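Fatty acid amide hydrolase (Candida albicans, PDB 6KVR) probably hydrolyses monocarboxylic acid amides to the monocarboxylate and ammonium, as a member of the amidase signature family. Local coordinates at residues 12-17 with 422-427; 273-278 with 323-328; 489-494 with 547-552. One frame throughout, in Å; residues are numbered along the deposited sequence.

Contact 1: 12-17 with 422-427; sequences DPLDKY and NLNYGE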
loop_
_atom_site.group_PDB
_atom_site.type_symbol
_atom_site.label_atom_id
_atom_site.label_comp_id
_atom_site.label_asym_id
_atom_site.label_seq_id
_atom_site.Cartn_x
_atom_site.Cartn_y
_atom_site.Cartn_z
ATOM N N ASP A 12 -5.721 30.310 -3.125
ATOM C CA ASP A 12 -6.510 30.257 -1.897
ATOM C C ASP A 12 -6.567 31.692 -1.388
ATOM O O ASP A 12 -5.505 32.298 -1.132
ATOM C CB ASP A 12 -5.881 29.295 -0.877
ATOM C CG ASP A 12 -6.730 29.109 0.399
ATOM O OD1 ASP A 12 -6.681 27.990 0.992
ATOM O OD2 ASP A 12 -7.442 30.060 0.813
ATOM N N PRO A 13 -7.753 32.285 -1.247
ATOM C CA PRO A 13 -7.815 33.689 -0.812
ATOM C C PRO A 13 -7.377 33.895 0.629
ATOM O O PRO A 13 -7.012 35.023 0.988
ATOM C CB PRO A 13 -9.291 34.063 -1.021
ATOM C CG PRO A 13 -10.041 32.757 -0.998
ATOM C CD PRO A 13 -9.086 31.724 -1.545
ATOM N N LEU A 14 -7.386 32.848 1.457
ATOM C CA LEU A 14 -6.849 32.920 2.820
ATOM C C LEU A 14 -7.645 33.891 3.702
ATOM O O LEU A 14 -7.085 34.581 4.556
ATOM C CB LEU A 14 -5.366 33.305 2.807
ATOM C CG LEU A 14 -4.363 32.472 1.998
ATOM C CD1 LEU A 14 -3.031 33.188 1.995
ATOM C CD2 LEU A 14 -4.207 31.057 2.564
ATOM N N ASP A 15 -8.962 33.954 3.507
ATOM C CA ASP A 15 -9.784 34.927 4.215
ATOM C C ASP A 15 -10.653 34.321 5.311
ATOM O O ASP A 15 -11.392 35.058 5.968
ATOM C CB ASP A 15 -10.665 35.701 3.224
ATOM C CG ASP A 15 -11.524 34.794 2.359
ATOM O OD1 ASP A 15 -11.496 33.557 2.540
ATOM O OD2 ASP A 15 -12.245 35.329 1.489
ATOM N N LYS A 16 -10.593 33.013 5.528
ATOM C CA LYS A 16 -11.367 32.357 6.572
ATOM C C LYS A 16 -10.452 31.587 7.511
ATOM O O LYS A 16 -10.810 30.512 8.000
ATOM C CB LYS A 16 -12.420 31.417 5.974
ATOM C CG LYS A 16 -13.517 32.114 5.156
ATOM C CD LYS A 16 -14.684 31.172 4.762
ATOM C CE LYS A 16 -14.212 29.984 3.903
ATOM N NZ LYS A 16 -15.289 29.388 3.039
ATOM N N TYR A 17 -9.253 32.126 7.771
ATOM C CA TYR A 17 -8.264 31.477 8.631
ATOM C C TYR A 17 -7.961 32.297 9.878
ATOM O O TYR A 17 -8.034 31.767 10.989
ATOM C CB TYR A 17 -6.941 31.254 7.879
ATOM C CG TYR A 17 -6.959 30.239 6.767
ATOM C CD1 TYR A 17 -7.506 30.546 5.532
ATOM C CD2 TYR A 17 -6.373 28.994 6.932
ATOM C CE1 TYR A 17 -7.501 29.639 4.501
ATOM C CE2 TYR A 17 -6.362 28.058 5.900
ATOM C CZ TYR A 17 -6.931 28.391 4.686
ATOM O OH TYR A 17 -6.929 27.491 3.647
ATOM N N ASN A 422 2.391 27.397 1.067
ATOM C CA ASN A 422 1.983 26.023 0.765
ATOM C C ASN A 422 0.472 25.880 0.635
ATOM O O ASN A 422 0.005 24.957 -0.042
ATOM C CB ASN A 422 2.526 25.035 1.818
ATOM C CG ASN A 422 1.696 25.002 3.087
ATOM O OD1 ASN A 422 0.589 24.436 3.130
ATOM N ND2 ASN A 422 2.227 25.598 4.137
ATOM N N LEU A 423 -0.304 26.781 1.248
ATOM C CA LEU A 423 -1.745 26.775 1.021
ATOM C C LEU A 423 -2.096 27.143 -0.414
ATOM O O LEU A 423 -3.206 26.840 -0.859
ATOM C CB LEU A 423 -2.440 27.721 2.004
ATOM C CG LEU A 423 -2.389 27.189 3.444
ATOM C CD1 LEU A 423 -2.955 28.194 4.453
ATOM C CD2 LEU A 423 -3.105 25.833 3.540
ATOM N N ASN A 424 -1.170 27.745 -1.165
ATOM C CA ASN A 424 -1.418 28.077 -2.567
ATOM C C ASN A 424 -0.728 27.120 -3.547
ATOM O O ASN A 424 -0.672 27.415 -4.748
ATOM C CB ASN A 424 -0.986 29.522 -2.837
ATOM C CG ASN A 424 -2.034 30.527 -2.375
ATOM O OD1 ASN A 424 -2.900 30.939 -3.163
ATOM N ND2 ASN A 424 -1.987 30.896 -1.090
ATOM N N TYR A 425 -0.279 25.950 -3.068
ATOM C CA TYR A 425 0.593 25.064 -3.849
ATOM C C TYR A 425 -0.033 24.556 -5.145
ATOM O O TYR A 425 0.605 24.597 -6.210
ATOM C CB TYR A 425 1.012 23.872 -3.005
ATOM C CG TYR A 425 2.437 24.002 -2.607
ATOM C CD1 TYR A 425 3.280 24.843 -3.318
ATOM C CD2 TYR A 425 2.946 23.307 -1.518
ATOM C CE1 TYR A 425 4.604 24.987 -2.970
ATOM C CE2 TYR A 425 4.269 23.454 -1.150
ATOM C CZ TYR A 425 5.092 24.302 -1.879
ATOM O OH TYR A 425 6.420 24.444 -1.528
ATOM N N GLY A 426 -1.209 23.964 -5.081
ATOM C CA GLY A 426 -1.634 23.271 -6.300
ATOM C C GLY A 426 -2.719 24.093 -6.973
ATOM O O GLY A 426 -2.439 25.122 -7.598
ATOM N N GLU A 427 -3.970 23.681 -6.799
ATOM C CA GLU A 427 -5.102 24.559 -7.049
ATOM C C GLU A 427 -5.666 25.132 -5.747
ATOM O O GLU A 427 -6.839 25.516 -5.696
ATOM C CB GLU A 427 -6.179 23.822 -7.853
ATOM C CG GLU A 427 -5.671 23.278 -9.208
ATOM C CD GLU A 427 -6.786 22.741 -10.106
ATOM O OE1 GLU A 427 -7.700 23.515 -10.458
ATOM O OE2 GLU A 427 -6.743 21.547 -10.485
#
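Leu423 of helix 417-423 is the apolar centre of this contact. Its CD1 lies 3.7 Å from CD2 of Leu14 and equally far from CE2 of Tyr17, which it meets obliquely; Leu423 and Tyr17 reach for each other from opposite directions. Leu14 CD2 also lies 3.8 Å from Leu423 CB.

Beside this apolar patch, the amide of Asn424 binds the N-terminal chain. Asp12 N donates to Asn424 OD1 over 2.9 Å, approaching from above the carbonyl plane (49° out of it). Lys11 N donates to the same oxygen, while Asn424 ND2 is tied to Lys420 O. With both ends engaged, the amide is fixed in rotation.

Asp12 shapes the peptide that carries Leu14 and Tyr17. Its CG is turned away from the backbone N (chi1 -175°), which brings the carboxylate back over its own loop. OD2 accepts from Leu14 N at 2.9 Å, forming an Asx turn, and OD1 accepts from Tyr17 OH at 2.7 Å on its syn side. Asn401 ND2 bonds both Asp12 OD1 and Leu423 O, linking the two segments. The largely buried contact thus lays the loop preceding helix 20-40 against helix 417-423, where helix 402-409 flanks it through Gln404, beside Leu423, and Leu408, beside Tyr17.

Contact 2: 273-278 with 323-328; sequences TTKRIS and DSTSLP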
loop_
_atom_site.group_PDB
_atom_site.type_symbol
_atom_site.label_atom_id
_atom_site.label_comp_id
_atom_site.label_asym_id
_atom_site.label_seq_id
_atom_site.Cartn_x
_atom_site.Cartn_y
_atom_site.Cartn_z
ATOM N N THR A 273 10.706 3.551 2.178
ATOM C CA THR A 273 9.513 3.241 1.397
ATOM C C THR A 273 8.304 3.252 2.316
ATOM O O THR A 273 8.398 2.851 3.482
ATOM C CB THR A 273 9.622 1.855 0.731
ATOM O OG1 THR A 273 10.949 1.628 0.248
ATOM C CG2 THR A 273 8.651 1.759 -0.459
ATOM N N THR A 274 7.159 3.694 1.793
ATOM C CA THR A 274 5.971 3.772 2.636
ATOM C C THR A 274 5.617 2.406 3.207
ATOM O O THR A 274 5.910 1.359 2.616
ATOM C CB THR A 274 4.765 4.318 1.870
ATOM O OG1 THR A 274 4.545 3.523 0.697
ATOM C CG2 THR A 274 4.973 5.790 1.471
ATOM N N LYS A 275 4.990 2.437 4.382
ATOM C CA LYS A 275 4.350 1.303 5.042
ATOM C C LYS A 275 5.336 0.328 5.669
ATOM O O LYS A 275 4.978 -0.803 5.957
ATOM C CB LYS A 275 3.394 0.570 4.096
ATOM C CG LYS A 275 2.365 1.514 3.450
ATOM C CD LYS A 275 2.187 1.221 1.962
ATOM C CE LYS A 275 0.902 0.403 1.675
ATOM N NZ LYS A 275 0.894 -0.331 0.351
ATOM N N ARG A 276 6.572 0.742 5.923
ATOM C CA ARG A 276 7.469 -0.057 6.739
ATOM C C ARG A 276 7.504 0.435 8.185
ATOM O O ARG A 276 7.444 -0.373 9.118
ATOM C CB ARG A 276 8.880 -0.041 6.131
ATOM C CG ARG A 276 8.946 -0.522 4.692
ATOM C CD ARG A 276 10.370 -0.908 4.261
ATOM N NE ARG A 276 10.769 -2.233 4.724
ATOM C CZ ARG A 276 11.827 -2.906 4.282
ATOM N NH1 ARG A 276 12.591 -2.435 3.311
ATOM N NH2 ARG A 276 12.133 -4.078 4.843
ATOM N N ILE A 277 7.558 1.750 8.381
ATOM C CA ILE A 277 7.563 2.378 9.694
ATOM C C ILE A 277 6.187 3.009 9.902
ATOM O O ILE A 277 5.658 3.658 8.994
ATOM C CB ILE A 277 8.708 3.413 9.801
ATOM C CG1 ILE A 277 10.055 2.694 9.958
ATOM C CG2 ILE A 277 8.559 4.285 11.007
ATOM C CD1 ILE A 277 10.584 2.084 8.719
ATOM N N SER A 278 5.596 2.797 11.078
ATOM C CA SER A 278 4.260 3.331 11.343
ATOM C C SER A 278 4.242 4.853 11.512
ATOM O O SER A 278 5.117 5.440 12.162
ATOM C CB SER A 278 3.677 2.696 12.600
ATOM O OG SER A 278 2.376 3.211 12.842
ATOM N N ASP A 323 -0.200 -1.895 14.175
ATOM C CA ASP A 323 -0.613 -0.991 13.108
ATOM C C ASP A 323 -0.825 -1.843 11.868
ATOM O O ASP A 323 0.140 -2.350 11.279
ATOM C CB ASP A 323 0.435 0.097 12.868
ATOM C CG ASP A 323 0.163 0.940 11.620
ATOM O OD1 ASP A 323 -0.940 0.852 11.020
ATOM O OD2 ASP A 323 1.079 1.725 11.251
ATOM N N SER A 324 -2.094 -1.992 11.479
ATOM C CA SER A 324 -2.453 -2.890 10.390
ATOM C C SER A 324 -1.886 -2.424 9.051
ATOM O O SER A 324 -1.665 -3.250 8.159
ATOM C CB SER A 324 -3.975 -3.004 10.315
ATOM O OG SER A 324 -4.328 -3.976 9.353
ATOM N N THR A 325 -1.651 -1.113 8.890
ATOM C CA THR A 325 -1.054 -0.576 7.667
ATOM C C THR A 325 0.400 -1.013 7.496
ATOM O O THR A 325 0.899 -1.084 6.363
ATOM C CB THR A 325 -1.126 0.954 7.694
ATOM O OG1 THR A 325 -2.487 1.368 7.848
ATOM C CG2 THR A 325 -0.557 1.560 6.413
ATOM N N SER A 326 1.100 -1.294 8.593
ATOM C CA SER A 326 2.520 -1.601 8.491
ATOM C C SER A 326 2.737 -2.997 7.915
ATOM O O SER A 326 2.090 -3.961 8.332
ATOM C CB SER A 326 3.179 -1.476 9.861
ATOM O OG SER A 326 3.293 -0.110 10.221
ATOM N N LEU A 327 3.664 -3.104 6.968
ATOM C CA LEU A 327 3.914 -4.343 6.253
ATOM C C LEU A 327 4.808 -5.271 7.073
ATOM O O LEU A 327 5.801 -4.827 7.659
ATOM C CB LEU A 327 4.580 -4.067 4.905
ATOM C CG LEU A 327 3.838 -3.257 3.836
ATOM C CD1 LEU A 327 4.706 -3.128 2.580
ATOM C CD2 LEU A 327 2.492 -3.888 3.505
ATOM N N PRO A 328 4.488 -6.570 7.128
ATOM C CA PRO A 328 5.415 -7.539 7.736
ATOM C C PRO A 328 6.445 -8.027 6.720
ATOM O O PRO A 328 6.470 -9.194 6.332
ATOM C CB PRO A 328 4.473 -8.650 8.209
ATOM C CG PRO A 328 3.342 -8.596 7.266
ATOM C CD PRO A 328 3.169 -7.161 6.852
HETATM O O HOH W 1 7.521 -3.049 8.785
HETATM O O HOH W 2 3.508 2.015 8.374
#
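Ser278 extends OG directly away from its own backbone N (chi1 -179°), and Asp323 turns its carboxylate the same way (chi1 171°), an arrangement that brings hydroxyl and carboxylate together between two loops of the amidase fold. Each loop contains a beta turn: type II from Thr273 to Arg276 and type I from Asp323 to Ser326. The second is reinforced by an Asx turn, in which Asp323 OD1 accepts from Thr325 N at 3.0 Å.

Ser278 OG donates to Asp323 OD2 across a short 2.5 Å, coming from above the carboxylate plane. The hydroxyl is also bonded to Lys280 N, which helps to hold it in position. Thus OD1 of Asp323 shapes the turn and OD2 takes the bond from the partner loop.

At the opposite end the union is through the backbone. Leu327 N donates to Lys275 O (2.8 Å, N-H...O angle 167°), an almost straight bond, and Leu327 CG lies 3.4 Å from Lys275 O and 3.9 Å from Lys275 CB. The Lys275 and Thr325 side chains cross at about a right angle, with Lys275 CG nearest Thr325 CG2, and Lys275 packs on Lys275 of the second subunit. Arg276 points its CB away from the partner loop, and its guanidinium forms salt bridges with Asp552 and Glu553.

Two waters bridge the loops. One joins Ile277 O weakly to Ser326 OG; the other donates to both Arg276 O and Leu327 O, at 2.7 Å each.

Contact 3: 489-494 with 547-552; sequences ILDFPT and GKRYFD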
loop_
_atom_site.group_PDB
_atom_site.type_symbol
_atom_site.label_atom_id
_atom_site.label_comp_id
_atom_site.label_asym_id
_atom_site.label_seq_id
_atom_site.Cartn_x
_atom_site.Cartn_y
_atom_site.Cartn_z
ATOM N N ILE A 489 6.409 11.331 -4.559
ATOM C CA ILE A 489 5.369 10.836 -5.452
ATOM C C ILE A 489 5.784 9.490 -6.045
ATOM O O ILE A 489 4.942 8.614 -6.232
ATOM C CB ILE A 489 4.999 11.882 -6.534
ATOM C CG1 ILE A 489 3.786 11.403 -7.326
ATOM C CG2 ILE A 489 6.159 12.158 -7.495
ATOM C CD1 ILE A 489 3.308 12.389 -8.405
ATOM N N LEU A 490 7.078 9.279 -6.305
ATOM C CA LEU A 490 7.529 7.955 -6.744
ATOM C C LEU A 490 7.569 6.945 -5.603
ATOM O O LEU A 490 7.518 5.737 -5.864
ATOM C CB LEU A 490 8.917 8.038 -7.388
ATOM C CG LEU A 490 9.073 8.929 -8.632
ATOM C CD1 LEU A 490 10.540 9.044 -9.082
ATOM C CD2 LEU A 490 8.198 8.445 -9.781
ATOM N N ASP A 491 7.649 7.413 -4.351
ATOM C CA ASP A 491 7.812 6.553 -3.171
ATOM C C ASP A 491 9.044 5.645 -3.284
ATOM O O ASP A 491 8.977 4.437 -3.034
ATOM C CB ASP A 491 6.567 5.713 -2.893
ATOM C CG ASP A 491 6.604 5.048 -1.506
ATOM O OD1 ASP A 491 5.848 4.064 -1.280
ATOM O OD2 ASP A 491 7.408 5.478 -0.639
ATOM N N PHE A 492 10.182 6.237 -3.640
ATOM C CA PHE A 492 11.433 5.477 -3.639
ATOM C C PHE A 492 12.174 5.705 -2.327
ATOM O O PHE A 492 12.245 6.844 -1.847
ATOM C CB PHE A 492 12.352 5.897 -4.800
ATOM C CG PHE A 492 11.938 5.369 -6.172
ATOM C CD1 PHE A 492 10.679 4.844 -6.397
ATOM C CD2 PHE A 492 12.840 5.400 -7.235
ATOM C CE1 PHE A 492 10.302 4.365 -7.656
ATOM C CE2 PHE A 492 12.482 4.913 -8.497
ATOM C CZ PHE A 492 11.201 4.395 -8.705
ATOM N N PRO A 493 12.753 4.682 -1.693
ATOM C CA PRO A 493 13.528 4.935 -0.471
ATOM C C PRO A 493 14.762 5.770 -0.807
ATOM O O PRO A 493 15.470 5.492 -1.783
ATOM C CB PRO A 493 13.890 3.530 0.023
ATOM C CG PRO A 493 13.876 2.681 -1.211
ATOM C CD PRO A 493 12.858 3.286 -2.150
ATOM N N THR A 494 14.983 6.829 -0.024
ATOM C CA THR A 494 15.994 7.827 -0.347
ATOM C C THR A 494 16.795 8.185 0.896
ATOM O O THR A 494 16.237 8.641 1.905
ATOM C CB THR A 494 15.344 9.080 -0.949
ATOM O OG1 THR A 494 14.598 8.711 -2.111
ATOM C CG2 THR A 494 16.413 10.128 -1.334
ATOM N N GLY A 547 16.923 4.426 -4.061
ATOM C CA GLY A 547 16.866 3.087 -4.596
ATOM C C GLY A 547 15.468 2.707 -5.058
ATOM O O GLY A 547 14.512 3.464 -4.921
ATOM N N LYS A 548 15.372 1.504 -5.633
ATOM C CA LYS A 548 14.073 0.987 -6.036
ATOM C C LYS A 548 13.195 0.726 -4.808
ATOM O O LYS A 548 13.679 0.548 -3.686
ATOM C CB LYS A 548 14.228 -0.296 -6.860
ATOM C CG LYS A 548 14.630 -0.068 -8.318
ATOM C CD LYS A 548 15.270 -1.312 -8.930
ATOM C CE LYS A 548 16.061 -2.081 -7.880
ATOM N NZ LYS A 548 16.911 -3.153 -8.475
ATOM N N ARG A 549 11.881 0.691 -5.042
ATOM C CA ARG A 549 10.914 0.597 -3.948
ATOM C C ARG A 549 11.117 -0.675 -3.137
ATOM O O ARG A 549 11.221 -1.773 -3.698
ATOM C CB ARG A 549 9.484 0.633 -4.503
ATOM C CG ARG A 549 9.089 1.960 -5.107
ATOM C CD ARG A 549 7.602 1.974 -5.425
ATOM N NE ARG A 549 6.797 2.279 -4.250
ATOM C CZ ARG A 549 5.606 1.745 -4.007
ATOM N NH1 ARG A 549 5.060 0.865 -4.835
ATOM N NH2 ARG A 549 4.940 2.111 -2.914
ATOM N N TYR A 550 11.162 -0.514 -1.815
ATOM C CA TYR A 550 11.323 -1.578 -0.821
ATOM C C TYR A 550 12.718 -2.188 -0.819
ATOM O O TYR A 550 12.934 -3.234 -0.204
ATOM C CB TYR A 550 10.247 -2.663 -0.972
ATOM C CG TYR A 550 8.912 -2.061 -0.647
ATOM C CD1 TYR A 550 8.561 -1.789 0.674
ATOM C CD2 TYR A 550 8.037 -1.677 -1.657
ATOM C CE1 TYR A 550 7.357 -1.195 0.983
ATOM C CE2 TYR A 550 6.828 -1.075 -1.360
ATOM C CZ TYR A 550 6.495 -0.835 -0.042
ATOM O OH TYR A 550 5.294 -0.227 0.246
ATOM N N PHE A 551 13.678 -1.537 -1.468
ATOM C CA PHE A 551 15.083 -1.929 -1.370
ATOM C C PHE A 551 15.857 -0.994 -0.445
ATOM O O PHE A 551 17.019 -0.671 -0.705
ATOM C CB PHE A 551 15.712 -1.980 -2.759
ATOM C CG PHE A 551 15.272 -3.175 -3.583
ATOM C CD1 PHE A 551 13.982 -3.239 -4.112
ATOM C CD2 PHE A 551 16.142 -4.240 -3.821
ATOM C CE1 PHE A 551 13.568 -4.338 -4.873
ATOM C CE2 PHE A 551 15.732 -5.342 -4.591
ATOM C CZ PHE A 551 14.444 -5.390 -5.115
ATOM N N ASP A 552 15.199 -0.537 0.633
ATOM C CA ASP A 552 15.823 0.332 1.636
ATOM C C ASP A 552 17.141 -0.233 2.156
ATOM O O ASP A 552 18.079 0.521 2.454
ATOM C CB ASP A 552 14.875 0.531 2.826
ATOM C CG ASP A 552 13.454 0.868 2.408
ATOM O OD1 ASP A 552 12.798 0.080 1.690
ATOM O OD2 ASP A 552 12.988 1.933 2.829
#
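Arg549 approaches Asp491 side-on, using two nitrogens for two different oxygens. NH2 donates to Asp491 OD1 in a nearly linear salt bridge (2.7 Å, N-H...O angle 172°), meeting the carboxylate on its anti side, while NE reaches the backbone Asp491 O at 3.3 Å. Both acceptors lie close to the guanidinium plane, yet the carboxylate itself is tilted 53° from that plane. The bend at chi3 of Arg549 turns the head toward the aspartate, and CE2 of Tyr550 sits over the centre of one guanidinium face.

Lower down the arginine, the aliphatic part serves an aromatic neighbour. CG of Arg549 lies 3.5 Å from Phe492 CD1, met obliquely, and the two side chains cross at about a right angle. Leu490 CB lies above one ring face near the rim, and Gly547 O is 3.4 Å from Phe492 CG, met obliquely.

Pro493 is wedged into the opposite loop. Its CD meets Lys548 O at 3.2 Å and its CB meets Asp552 OD2 at 3.4 Å, whereas Pro493 O accepts from Gly547 N at 2.9 Å. The loop round it is a type II turn from Lys548 to Phe551; Phe551 is the N-cap residue of helix 552-565. Asp491 in turn is the C-prime residue of the Schellman motif that ends helix 482-490.

Asp491 is also held by Arg271 through OD2 and probably by Thr274 OG1 through OD1, and Asp552 by Thr273. Two cationic partners on the buried Asp491 carboxylate would probably favour its ionised form, and Arg549 NH1, bonded to Ser324 O of the second subunit, carries this charge network to the dimer interface.

In the fold
All three contacts are largely buried, but they differ in place and chemistry. Contact 1 lies farthest from the chain's centre, pinning the N-terminal peptide to helix 417-423 by leucine and tyrosine packing and one amide; it touches neither of the others. Contacts 2 and 3 adjoin, their centres about 14 Å apart, and both use chain at the ends of strands of the central sheet: 273-278 follows 268-271, 489-494 runs into the adjacent 494-499, and 547-552 follows 540-546, the strand beyond. Threonines and an arginine of contact 2 meet aspartates of contact 3. Contact 2 relies on backbone, hydroxyl and water bridges, contact 3 on a salt bridge and a wedged proline; both reach the second subunit.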